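Local coordinates for MMS19 nucleotide excision repair protein homolog (Mus musculus, PDB 6TBL) that probably acts in the cytosolic iron-sulfur assembly complex, helping to place iron-sulfur clusters in proteins of DNA metabolism and genome integrity, at residues S60-M63 with A64-I67. Residues are numbered along the deposited sequence; the frame is centred on the assembly and turned at random.
Sequences SYSM and AVRI
Arg66 N donates to Ser62 O at 3.2 Å and 168°, and Ile67 N to Met63 O at 3.1 Å, the i to i+4 spacing that marks the first turn of helix 63-76. Ser62 is the N-cap of this helix, in a continuous segment that leaves the loop after helix 47-57 and turns into the helix within the third HEAT repeat, in the C-terminal HEAT-repeat part of MMS19.

The cap itself rests on one oxygen. A chi1 of 170° swings Ser62 OG away from the residue's own N and toward the first helical amides; it accepts from Val65 N at 3.3 Å, nearly straight at 160°, and more weakly from Ala64 N. Ser62 CB lies 3.6 Å from Val65 CG2, while the other methyl, Val65 CG1, meets Ser60 OG, and beyond them Val65 packs on Gln25 and Leu26 of helix 22-38.

Arg66 folds back over the start of the helix. A bend at chi3 brings Arg66 NE to Ser60 O at 2.9 Å, the oxygen lying in the guanidinium plane, so the bond uses the edge of the group. Over one face, toward the rim, sits Met63 CA, and Asp101 forms a salt bridge with NH1; together these contacts probably restrict the turning of the flat group. Cut back to an alanine, Arg66 would probably leave Ser60 O without this donor and Asp101 without this cationic partner, and would leave the loop before the cap less firmly tied to the helix. One residue further along, Ile67, which touches helix 104-118, brings its terminal CD1 to 4.3 Å from Met63 CG.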
loop_
_atom_site.group_PDB
_atom_site.type_symbol
_atom_site.label_atom_id
_atom_site.label_comp_id
_atom_site.label_asym_id
_atom_site.label_seq_id
_atom_site.Cartn_x
_atom_site.Cartn_y
_atom_site.Cartn_z
ATOM N N SER A 60 9.580 15.595 -24.391
ATOM C CA SER A 60 9.622 16.101 -25.752
ATOM C C SER A 60 9.682 14.947 -26.749
ATOM O O SER A 60 9.960 13.797 -26.398
ATOM C CB SER A 60 10.821 17.025 -25.947
ATOM O OG SER A 60 12.024 16.280 -25.976
ATOM N N TYR A 61 9.415 15.271 -28.015
ATOM C CA TYR A 61 9.519 14.269 -29.068
ATOM C C TYR A 61 10.962 13.831 -29.281
ATOM O O TYR A 61 11.209 12.689 -29.683
ATOM C CB TYR A 61 8.926 14.817 -30.367
ATOM C CG TYR A 61 9.010 13.866 -31.540
ATOM C CD1 TYR A 61 8.064 12.865 -31.717
ATOM C CD2 TYR A 61 10.031 13.976 -32.477
ATOM C CE1 TYR A 61 8.135 11.996 -32.789
ATOM C CE2 TYR A 61 10.110 13.111 -33.553
ATOM C CZ TYR A 61 9.159 12.123 -33.704
ATOM O OH TYR A 61 9.232 11.261 -34.773
ATOM N N SER A 62 11.920 14.713 -29.010
ATOM C CA SER A 62 13.325 14.413 -29.242
ATOM C C SER A 62 13.893 13.578 -28.101
ATOM O O SER A 62 13.729 13.921 -26.926
ATOM C CB SER A 62 14.120 15.708 -29.397
ATOM O OG SER A 62 15.515 15.460 -29.399
ATOM N N MET A 63 14.565 12.479 -28.452
ATOM C CA MET A 63 15.221 11.661 -27.438
ATOM C C MET A 63 16.371 12.416 -26.783
ATOM O O MET A 63 16.595 12.289 -25.573
ATOM C CB MET A 63 15.721 10.358 -28.060
ATOM C CG MET A 63 16.209 9.329 -27.057
ATOM S SD MET A 63 17.225 8.058 -27.827
ATOM C CE MET A 63 16.403 7.880 -29.411
ATOM N N ALA A 64 17.107 13.213 -27.561
ATOM C CA ALA A 64 18.244 13.942 -27.008
ATOM C C ALA A 64 17.791 15.023 -26.037
ATOM O O ALA A 64 18.464 15.286 -25.034
ATOM C CB ALA A 64 19.079 14.548 -28.134
ATOM N N VAL A 65 16.655 15.661 -26.319
ATOM C CA VAL A 65 16.137 16.687 -25.421
ATOM C C VAL A 65 15.701 16.068 -24.098
ATOM O O VAL A 65 16.021 16.585 -23.022
ATOM C CB VAL A 65 14.989 17.463 -26.095
ATOM C CG1 VAL A 65 14.319 18.399 -25.100
ATOM C CG2 VAL A 65 15.511 18.248 -27.286
ATOM N N ARG A 66 14.971 14.951 -24.159
ATOM C CA ARG A 66 14.550 14.280 -22.931
ATOM C C ARG A 66 15.750 13.894 -22.076
ATOM O O ARG A 66 15.716 14.026 -20.847
ATOM C CB ARG A 66 13.708 13.048 -23.263
ATOM C CG ARG A 66 12.315 13.367 -23.777
ATOM C CD ARG A 66 11.469 12.110 -23.949
ATOM N NE ARG A 66 11.516 11.584 -25.311
ATOM C CZ ARG A 66 12.097 10.441 -25.657
ATOM N NH1 ARG A 66 12.686 9.690 -24.739
ATOM N NH2 ARG A 66 12.085 10.046 -26.922
ATOM N N ILE A 67 16.827 13.434 -22.713
ATOM C CA ILE A 67 18.031 13.065 -21.975
ATOM C C ILE A 67 18.645 14.290 -21.308
ATOM O O ILE A 67 18.946 14.280 -20.107
ATOM C CB ILE A 67 19.036 12.367 -22.909
ATOM C CG1 ILE A 67 18.509 10.988 -23.310
ATOM C CG2 ILE A 67 20.406 12.272 -22.248
ATOM C CD1 ILE A 67 19.394 10.263 -24.289
#